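Local coordinates for type 4 fimbrial biogenesis protein PilY1 (Pseudomonas aeruginosa, PDB 3HX6) that primes type IV pilus assembly, supports calcium-dependent twitching motility and adhesion to host cells, and stabilises pilus fibres, probably by opposing PilT-driven retraction, at residues 241-252 with 270-280; 345-353 with 447-455. The protein carries 3 engineered substitutions. All coordinates share one frame; numbering follows the deposited sequence.

Contact 1: 241-252 with 270-280; sequences VTGRTGVPNGLS and AGDLQGNLWRF
Val241 CG2 lies over one face of the Trp278 ring, modelled too close for its exact distance to be trusted, while Leu251 fills in beside the same indole. With its CG anti to the backbone N (chi1 -166°), Leu251 splits its branches: CD1 reaches Trp278 CD1 at 3.7 Å and CD2 reaches Phe280 CZ at 3.8 Å. Trp278 then turns its NE1 onto Asp272 OD1 (2.7 Å). Asp272 OD1 takes two more bonds, from Asn276 ND2 on its syn lone pair and from Asn249 ND2, 3.0 Å away above the carboxylate plane. Three donors thus fix the carboxylate, and Asn276 is itself held by Ser317 through OD1.

Farther out, the amide of Asn249 stacks on that of Gln274, planes 15° apart. Gln274 bonds to both backbone groups of Arg244: Gln274 OE1 accepts from Arg244 N at 2.7 Å, and Gln274 NE2 donates to Arg244 O at 2.6 Å, with a weak further bond to Val247 O. Gln274, on the type I turn between strands 267-272 and 276-281, thereby clasps the link from the outermost strand of one blade, 235-241, to the first strand of the next, 251-257, in this C-terminal beta-propeller domain.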
loop_
_atom_site.group_PDB
_atom_site.type_symbol
_atom_site.label_atom_id
_atom_site.label_comp_id
_atom_site.label_asym_id
_atom_site.label_seq_id
_atom_site.Cartn_x
_atom_site.Cartn_y
_atom_site.Cartn_z
ATOM N N VAL A 241 -9.920 30.591 -25.442
ATOM C CA VAL A 241 -8.810 31.391 -25.004
ATOM C C VAL A 241 -8.322 32.112 -26.261
ATOM O O VAL A 241 -8.409 31.555 -27.352
ATOM C CB VAL A 241 -7.761 30.434 -24.408
ATOM C CG1 VAL A 241 -6.509 30.418 -25.247
ATOM C CG2 VAL A 241 -7.538 30.774 -22.971
ATOM N N THR A 242 -7.843 33.347 -26.124
ATOM C CA THR A 242 -7.378 34.090 -27.298
ATOM C C THR A 242 -5.943 33.759 -27.690
ATOM O O THR A 242 -5.701 33.206 -28.764
ATOM C CB THR A 242 -7.484 35.618 -27.084
ATOM O OG1 THR A 242 -8.846 35.971 -26.814
ATOM C CG2 THR A 242 -7.019 36.367 -28.328
ATOM N N GLY A 243 -4.996 34.086 -26.816
ATOM C CA GLY A 243 -3.599 33.820 -27.109
ATOM C C GLY A 243 -3.161 34.647 -28.304
ATOM O O GLY A 243 -3.711 35.717 -28.562
ATOM N N ARG A 244 -2.172 34.151 -29.037
ATOM C CA ARG A 244 -1.671 34.839 -30.224
ATOM C C ARG A 244 -2.495 34.360 -31.419
ATOM O O ARG A 244 -2.574 33.166 -31.675
ATOM C CB ARG A 244 -0.193 34.504 -30.423
ATOM C CG ARG A 244 0.700 34.924 -29.257
ATOM C CD ARG A 244 1.748 33.857 -28.982
ATOM N NE ARG A 244 2.447 33.500 -30.206
ATOM C CZ ARG A 244 3.092 32.357 -30.404
ATOM N NH1 ARG A 244 3.139 31.432 -29.453
ATOM N NH2 ARG A 244 3.689 32.144 -31.564
ATOM N N THR A 245 -3.111 35.287 -32.148
ATOM C CA THR A 245 -3.949 34.907 -33.287
ATOM C C THR A 245 -3.205 34.736 -34.605
ATOM O O THR A 245 -2.071 35.194 -34.765
ATOM C CB THR A 245 -5.091 35.921 -33.498
ATOM O OG1 THR A 245 -4.542 37.225 -33.724
ATOM C CG2 THR A 245 -5.997 35.963 -32.272
ATOM N N GLY A 246 -3.855 34.064 -35.551
ATOM C CA GLY A 246 -3.239 33.831 -36.845
ATOM C C GLY A 246 -2.115 32.815 -36.770
ATOM O O GLY A 246 -1.427 32.555 -37.763
ATOM N N VAL A 247 -1.915 32.250 -35.583
ATOM C CA VAL A 247 -0.880 31.238 -35.365
ATOM C C VAL A 247 -1.565 29.998 -34.794
ATOM O O VAL A 247 -2.327 30.092 -33.839
ATOM C CB VAL A 247 0.205 31.737 -34.365
ATOM C CG1 VAL A 247 1.086 30.575 -33.914
ATOM C CG2 VAL A 247 1.068 32.803 -35.029
ATOM N N PRO A 248 -1.307 28.822 -35.376
ATOM C CA PRO A 248 -1.929 27.587 -34.888
ATOM C C PRO A 248 -1.894 27.442 -33.366
ATOM O O PRO A 248 -0.884 27.745 -32.728
ATOM C CB PRO A 248 -1.117 26.498 -35.580
ATOM C CG PRO A 248 -0.752 27.141 -36.885
ATOM C CD PRO A 248 -0.345 28.535 -36.457
ATOM N N ASN A 249 -3.008 27.000 -32.791
ATOM C CA ASN A 249 -3.086 26.780 -31.353
ATOM C C ASN A 249 -4.028 25.613 -31.071
ATOM O O ASN A 249 -4.748 25.150 -31.956
ATOM C CB ASN A 249 -3.583 28.033 -30.614
ATOM C CG ASN A 249 -3.143 28.056 -29.148
ATOM O OD1 ASN A 249 -2.469 27.136 -28.681
ATOM N ND2 ASN A 249 -3.517 29.111 -28.420
ATOM N N GLY A 250 -4.005 25.150 -29.826
ATOM C CA GLY A 250 -4.834 24.043 -29.392
ATOM C C GLY A 250 -4.573 23.909 -27.905
ATOM O O GLY A 250 -3.433 24.087 -27.466
ATOM N N LEU A 251 -5.603 23.623 -27.117
ATOM C CA LEU A 251 -5.407 23.501 -25.679
ATOM C C LEU A 251 -5.038 22.068 -25.307
ATOM O O LEU A 251 -5.614 21.124 -25.831
ATOM C CB LEU A 251 -6.671 23.922 -24.925
ATOM C CG LEU A 251 -6.441 24.140 -23.428
ATOM C CD1 LEU A 251 -5.517 25.349 -23.248
ATOM C CD2 LEU A 251 -7.760 24.374 -22.716
ATOM N N SER A 252 -4.090 21.913 -24.387
ATOM C CA SER A 252 -3.637 20.588 -23.970
ATOM C C SER A 252 -4.304 20.072 -22.696
ATOM O O SER A 252 -5.318 20.617 -22.252
ATOM C CB SER A 252 -2.118 20.599 -23.795
ATOM O OG SER A 252 -1.488 21.004 -25.000
ATOM N N ALA A 270 -4.170 24.731 -17.806
ATOM C CA ALA A 270 -3.820 23.995 -19.009
ATOM C C ALA A 270 -2.927 24.813 -19.931
ATOM O O ALA A 270 -3.137 26.011 -20.111
ATOM C CB ALA A 270 -5.105 23.580 -19.754
ATOM N N GLY A 271 -1.922 24.165 -20.504
ATOM C CA GLY A 271 -1.050 24.861 -21.430
ATOM C C GLY A 271 -1.610 24.657 -22.824
ATOM O O GLY A 271 -2.572 23.900 -23.003
ATOM N N ASP A 272 -1.045 25.339 -23.815
ATOM C CA ASP A 272 -1.516 25.173 -25.180
ATOM C C ASP A 272 -0.326 25.044 -26.135
ATOM O O ASP A 272 0.830 25.124 -25.709
ATOM C CB ASP A 272 -2.440 26.335 -25.577
ATOM C CG ASP A 272 -1.722 27.674 -25.649
ATOM O OD1 ASP A 272 -2.428 28.711 -25.704
ATOM O OD2 ASP A 272 -0.470 27.701 -25.659
ATOM N N LEU A 273 -0.606 24.820 -27.414
ATOM C CA LEU A 273 0.449 24.669 -28.408
ATOM C C LEU A 273 1.293 25.924 -28.542
ATOM O O LEU A 273 2.424 25.869 -29.016
ATOM C CB LEU A 273 -0.148 24.314 -29.775
ATOM C CG LEU A 273 -0.880 22.972 -29.861
ATOM C CD1 LEU A 273 -1.414 22.766 -31.274
ATOM C CD2 LEU A 273 0.074 21.844 -29.478
ATOM N N GLN A 274 0.744 27.055 -28.113
ATOM C CA GLN A 274 1.457 28.325 -28.200
ATOM C C GLN A 274 2.364 28.597 -27.017
ATOM O O GLN A 274 3.086 29.596 -26.999
ATOM C CB GLN A 274 0.466 29.474 -28.354
ATOM C CG GLN A 274 0.033 29.701 -29.790
ATOM C CD GLN A 274 -1.020 30.771 -29.910
ATOM O OE1 GLN A 274 -1.190 31.594 -29.009
ATOM N NE2 GLN A 274 -1.731 30.782 -31.034
ATOM N N GLY A 275 2.325 27.713 -26.028
ATOM C CA GLY A 275 3.158 27.889 -24.855
ATOM C C GLY A 275 2.507 28.692 -23.751
ATOM O O GLY A 275 3.157 29.036 -22.762
ATOM N N ASN A 276 1.227 29.010 -23.903
ATOM C CA ASN A 276 0.533 29.768 -22.871
ATOM C C ASN A 276 0.015 28.815 -21.804
ATOM O O ASN A 276 -0.529 27.764 -22.127
ATOM C CB ASN A 276 -0.654 30.524 -23.463
ATOM C CG ASN A 276 -0.247 31.455 -24.575
ATOM O OD1 ASN A 276 0.445 32.446 -24.344
ATOM N ND2 ASN A 276 -0.666 31.135 -25.798
ATOM N N LEU A 277 0.193 29.175 -20.537
ATOM C CA LEU A 277 -0.316 28.350 -19.444
ATOM C C LEU A 277 -1.559 29.098 -18.971
ATOM O O LEU A 277 -1.466 30.154 -18.337
ATOM C CB LEU A 277 0.715 28.236 -18.314
ATOM C CG LEU A 277 0.503 27.169 -17.226
ATOM C CD1 LEU A 277 -0.788 27.436 -16.464
ATOM C CD2 LEU A 277 0.483 25.783 -17.857
ATOM N N TRP A 278 -2.725 28.556 -19.291
ATOM C CA TRP A 278 -3.978 29.202 -18.931
ATOM C C TRP A 278 -4.600 28.700 -17.643
ATOM O O TRP A 278 -4.398 27.556 -17.257
ATOM C CB TRP A 278 -5.019 28.994 -20.036
ATOM C CG TRP A 278 -4.586 29.430 -21.392
ATOM C CD1 TRP A 278 -4.074 28.646 -22.385
ATOM C CD2 TRP A 278 -4.613 30.766 -21.903
ATOM N NE1 TRP A 278 -3.780 29.414 -23.493
ATOM C CE2 TRP A 278 -4.101 30.719 -23.222
ATOM C CE3 TRP A 278 -5.022 32.001 -21.374
ATOM C CZ2 TRP A 278 -3.985 31.863 -24.023
ATOM C CZ3 TRP A 278 -4.909 33.142 -22.173
ATOM C CH2 TRP A 278 -4.393 33.062 -23.485
ATOM N N ARG A 279 -5.340 29.576 -16.970
ATOM C CA ARG A 279 -6.083 29.159 -15.796
ATOM C C ARG A 279 -7.519 29.532 -16.121
ATOM O O ARG A 279 -7.777 30.524 -16.816
ATOM C CB ARG A 279 -5.663 29.867 -14.510
ATOM C CG ARG A 279 -6.209 29.118 -13.284
ATOM C CD ARG A 279 -6.016 29.867 -11.975
ATOM N NE ARG A 279 -6.969 30.959 -11.821
ATOM C CZ ARG A 279 -6.992 31.776 -10.773
ATOM N NH1 ARG A 279 -6.111 31.621 -9.790
ATOM N NH2 ARG A 279 -7.901 32.738 -10.697
ATOM N N PHE A 280 -8.449 28.726 -15.629
ATOM C CA PHE A 280 -9.862 28.947 -15.858
ATOM C C PHE A 280 -10.538 28.918 -14.499
ATOM O O PHE A 280 -10.217 28.074 -13.666
ATOM C CB PHE A 280 -10.430 27.826 -16.735
ATOM C CG PHE A 280 -9.743 27.684 -18.074
ATOM C CD1 PHE A 280 -10.272 28.284 -19.209
ATOM C CD2 PHE A 280 -8.560 26.949 -18.191
ATOM C CE1 PHE A 280 -9.639 28.157 -20.453
ATOM C CE2 PHE A 280 -7.914 26.814 -19.426
ATOM C CZ PHE A 280 -8.456 27.420 -20.561
#

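Contact 2: 345-353 with 447-455; sequences VIFGTGKYF and EMLIEDMIA
Met453 sends its methyl against the backbone of strand 343-348. Its chain runs out extended through chi2, then bends at chi3 (-92°), which lays Met453 CE 3.6 Å from Phe347 CA and 3.8 Å from Ile346 CG2; Leu368 packs on the same methionine. Leu449 meets the same strand at Gly348: with CG anti to its backbone N (chi1 -176°), it presses CD2 to within 3.3 Å of Gly348 CA, a tight fit in which the missing side chain of the glycine leaves the methyl its place.

The backbones are joined by a single direct hydrogen bond, Leu449 N to Thr349 O at 2.9 Å and nearly straight. A water doubles the link, donating to both Gly348 O and Leu449 O. In fold terms, strand 343-348 stands second from one end of the ten-stranded mixed sheet, and residues 447-453 lead into 454-456, the outermost strand at its other end, so the contact brings parts near the two ends of that sheet together.

Past the backbone bond, Met448 rests its CB on Gly350 CA (3.8 Å). Met448 CG stands between the backbone N and the carbonyl carbon (chi1 51°), and another bend at chi3 turns Met448 CE to 3.4 Å from Tyr352 CB; the two side chains cross at about a right angle. Ile450 adds CG2 against the same Tyr352 CB at 3.9 Å. Beyond that carbon the Tyr352 ring meets His132 of helix 130-137 edge-to-face, and Tyr135 of that helix also packs on Ile450.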
loop_
_atom_site.group_PDB
_atom_site.type_symbol
_atom_site.label_atom_id
_atom_site.label_comp_id
_atom_site.label_asym_id
_atom_site.label_seq_id
_atom_site.Cartn_x
_atom_site.Cartn_y
_atom_site.Cartn_z
ATOM N N VAL A 345 2.576 26.629 -9.840
ATOM C CA VAL A 345 2.070 25.875 -10.976
ATOM C C VAL A 345 3.264 25.339 -11.756
ATOM O O VAL A 345 4.064 26.103 -12.293
ATOM C CB VAL A 345 1.209 26.768 -11.883
ATOM C CG1 VAL A 345 0.557 25.932 -12.974
ATOM C CG2 VAL A 345 0.152 27.486 -11.044
ATOM N N ILE A 346 3.387 24.020 -11.811
ATOM C CA ILE A 346 4.507 23.397 -12.503
ATOM C C ILE A 346 4.082 22.817 -13.847
ATOM O O ILE A 346 3.095 22.090 -13.938
ATOM C CB ILE A 346 5.122 22.280 -11.626
ATOM C CG1 ILE A 346 5.514 22.867 -10.263
ATOM C CG2 ILE A 346 6.326 21.664 -12.327
ATOM C CD1 ILE A 346 5.997 21.851 -9.251
ATOM N N PHE A 347 4.825 23.157 -14.895
ATOM C CA PHE A 347 4.524 22.654 -16.230
ATOM C C PHE A 347 5.787 22.595 -17.075
ATOM O O PHE A 347 6.708 23.395 -16.893
ATOM C CB PHE A 347 3.471 23.536 -16.919
ATOM C CG PHE A 347 3.805 25.004 -16.905
ATOM C CD1 PHE A 347 3.609 25.762 -15.758
ATOM C CD2 PHE A 347 4.325 25.625 -18.039
ATOM C CE1 PHE A 347 3.925 27.125 -15.739
ATOM C CE2 PHE A 347 4.644 26.986 -18.027
ATOM C CZ PHE A 347 4.442 27.734 -16.876
ATOM N N GLY A 348 5.829 21.629 -17.988
ATOM C CA GLY A 348 6.985 21.469 -18.853
ATOM C C GLY A 348 6.567 21.605 -20.301
ATOM O O GLY A 348 5.392 21.426 -20.634
ATOM N N THR A 349 7.521 21.897 -21.176
ATOM C CA THR A 349 7.179 22.084 -22.571
ATOM C C THR A 349 7.598 20.916 -23.450
ATOM O O THR A 349 8.475 20.128 -23.089
ATOM C CB THR A 349 7.798 23.394 -23.104
ATOM O OG1 THR A 349 9.226 23.296 -23.075
ATOM C CG2 THR A 349 7.366 24.570 -22.222
ATOM N N GLY A 350 6.955 20.821 -24.607
ATOM C CA GLY A 350 7.241 19.759 -25.552
ATOM C C GLY A 350 6.007 19.433 -26.374
ATOM O O GLY A 350 4.890 19.789 -25.999
ATOM N N LYS A 351 6.210 18.784 -27.515
ATOM C CA LYS A 351 5.105 18.386 -28.377
ATOM C C LYS A 351 5.598 17.172 -29.148
ATOM O O LYS A 351 6.749 17.125 -29.578
ATOM C CB LYS A 351 4.671 19.538 -29.301
ATOM C CG LYS A 351 5.491 19.788 -30.543
ATOM C CD LYS A 351 4.919 21.011 -31.277
ATOM C CE LYS A 351 5.510 21.186 -32.663
ATOM N NZ LYS A 351 5.030 20.134 -33.601
ATOM N N TYR A 352 4.723 16.189 -29.311
ATOM C CA TYR A 352 5.104 14.933 -29.938
ATOM C C TYR A 352 4.003 14.322 -30.801
ATOM O O TYR A 352 4.135 13.177 -31.229
ATOM C CB TYR A 352 5.434 13.958 -28.802
ATOM C CG TYR A 352 6.361 12.808 -29.114
ATOM C CD1 TYR A 352 6.210 11.591 -28.455
ATOM C CD2 TYR A 352 7.438 12.954 -29.990
ATOM C CE1 TYR A 352 7.104 10.550 -28.646
ATOM C CE2 TYR A 352 8.347 11.907 -30.186
ATOM C CZ TYR A 352 8.168 10.710 -29.505
ATOM O OH TYR A 352 9.045 9.661 -29.665
ATOM N N PHE A 353 2.927 15.062 -31.063
ATOM C CA PHE A 353 1.819 14.488 -31.826
ATOM C C PHE A 353 1.975 14.368 -33.331
ATOM O O PHE A 353 1.357 13.498 -33.941
ATOM C CB PHE A 353 0.505 15.213 -31.497
ATOM C CG PHE A 353 0.430 16.623 -32.005
ATOM C CD1 PHE A 353 -0.249 16.916 -33.180
ATOM C CD2 PHE A 353 1.013 17.661 -31.296
ATOM C CE1 PHE A 353 -0.348 18.226 -33.641
ATOM C CE2 PHE A 353 0.923 18.971 -31.745
ATOM C CZ PHE A 353 0.240 19.257 -32.922
ATOM N N GLU A 447 15.313 17.117 -25.561
ATOM C CA GLU A 447 14.618 16.460 -24.462
ATOM C C GLU A 447 13.360 17.278 -24.200
ATOM O O GLU A 447 13.401 18.511 -24.198
ATOM C CB GLU A 447 15.499 16.427 -23.210
ATOM C CG GLU A 447 14.856 15.759 -21.987
ATOM C CD GLU A 447 15.804 15.691 -20.798
ATOM O OE1 GLU A 447 16.933 16.206 -20.910
ATOM O OE2 GLU A 447 15.425 15.131 -19.745
ATOM N N MET A 448 12.235 16.609 -24.000
ATOM C CA MET A 448 11.004 17.344 -23.747
ATOM C C MET A 448 10.041 16.629 -22.816
ATOM O O MET A 448 10.198 15.445 -22.527
ATOM C CB MET A 448 10.310 17.653 -25.075
ATOM C CG MET A 448 10.131 16.445 -25.962
ATOM S SD MET A 448 9.390 16.851 -27.546
ATOM C CE MET A 448 8.348 15.447 -27.773
ATOM N N LEU A 449 9.048 17.373 -22.340
ATOM C CA LEU A 449 8.038 16.821 -21.451
ATOM C C LEU A 449 6.714 16.624 -22.185
ATOM O O LEU A 449 6.154 17.592 -22.704
ATOM C CB LEU A 449 7.783 17.765 -20.275
ATOM C CG LEU A 449 6.794 17.208 -19.247
ATOM C CD1 LEU A 449 7.534 16.215 -18.380
ATOM C CD2 LEU A 449 6.194 18.314 -18.387
ATOM N N ILE A 450 6.214 15.395 -22.255
ATOM C CA ILE A 450 4.909 15.205 -22.877
ATOM C C ILE A 450 3.965 14.431 -21.949
ATOM O O ILE A 450 2.754 14.470 -22.129
ATOM C CB ILE A 450 4.977 14.500 -24.275
ATOM C CG1 ILE A 450 5.186 12.997 -24.124
ATOM C CG2 ILE A 450 6.064 15.144 -25.136
ATOM C CD1 ILE A 450 6.568 12.597 -23.745
ATOM N N GLU A 451 4.524 13.756 -20.947
ATOM C CA GLU A 451 3.734 12.972 -19.983
ATOM C C GLU A 451 3.428 13.774 -18.720
ATOM O O GLU A 451 4.231 14.610 -18.297
ATOM C CB GLU A 451 4.492 11.704 -19.575
ATOM C CG GLU A 451 4.755 10.728 -20.712
ATOM C CD GLU A 451 3.481 10.101 -21.234
ATOM O OE1 GLU A 451 2.758 9.484 -20.423
ATOM O OE2 GLU A 451 3.201 10.223 -22.446
ATOM N N ASP A 452 2.274 13.509 -18.112
ATOM C CA ASP A 452 1.893 14.208 -16.894
ATOM C C ASP A 452 2.877 13.915 -15.767
ATOM O O ASP A 452 3.558 12.888 -15.764
ATOM C CB ASP A 452 0.479 13.817 -16.466
ATOM C CG ASP A 452 -0.581 14.354 -17.408
ATOM O OD1 ASP A 452 -0.222 14.977 -18.438
ATOM O OD2 ASP A 452 -1.781 14.154 -17.117
ATOM N N MET A 453 2.938 14.831 -14.809
ATOM C CA MET A 453 3.847 14.710 -13.688
ATOM C C MET A 453 3.108 14.362 -12.407
ATOM O O MET A 453 1.878 14.395 -12.355
ATOM C CB MET A 453 4.600 16.022 -13.502
ATOM C CG MET A 453 5.215 16.560 -14.784
ATOM S SD MET A 453 6.082 18.112 -14.484
ATOM C CE MET A 453 4.790 19.299 -14.835
ATOM N N ILE A 454 3.871 14.043 -11.368
ATOM C CA ILE A 454 3.298 13.679 -10.079
ATOM C C ILE A 454 3.933 14.484 -8.959
ATOM O O ILE A 454 5.132 14.371 -8.704
ATOM C CB ILE A 454 3.522 12.182 -9.777
ATOM C CG1 ILE A 454 2.940 11.335 -10.913
ATOM C CG2 ILE A 454 2.878 11.815 -8.439
ATOM C CD1 ILE A 454 3.499 9.906 -10.959
ATOM N N ALA A 455 3.124 15.295 -8.294
ATOM C CA ALA A 455 3.602 16.104 -7.188
ATOM C C ALA A 455 3.111 15.449 -5.903
ATOM O O ALA A 455 1.911 15.254 -5.720
ATOM C CB ALA A 455 3.061 17.530 -7.301
HETATM O O HOH W 1 4.405 19.460 -22.285
#

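From the N terminus, contact 1 comes first: 241-252 leaves strand 235-241, and the chain goes out through the calcium-binding loop of Asp258 to Asp266 before returning as 270-280, closing a short loop of 17 residues. Contact 2 opens only afterwards, at 345-353, and closes at 447-455 after an excursion of 93 residues that includes strands 367-373, 392-405, 408-415 and 433-437. The two therefore follow in series, neither nested nor crossed. In space they adjoin, with centres about 15 Å apart: Leu277 CD2 packs on Phe347 CG at 3.5 Å, and Leu273 CD2 lies 3.8 Å from Phe353 CE2. This joins the four-stranded sheet whose loop holds the calcium ion to the ten-stranded mixed sheet.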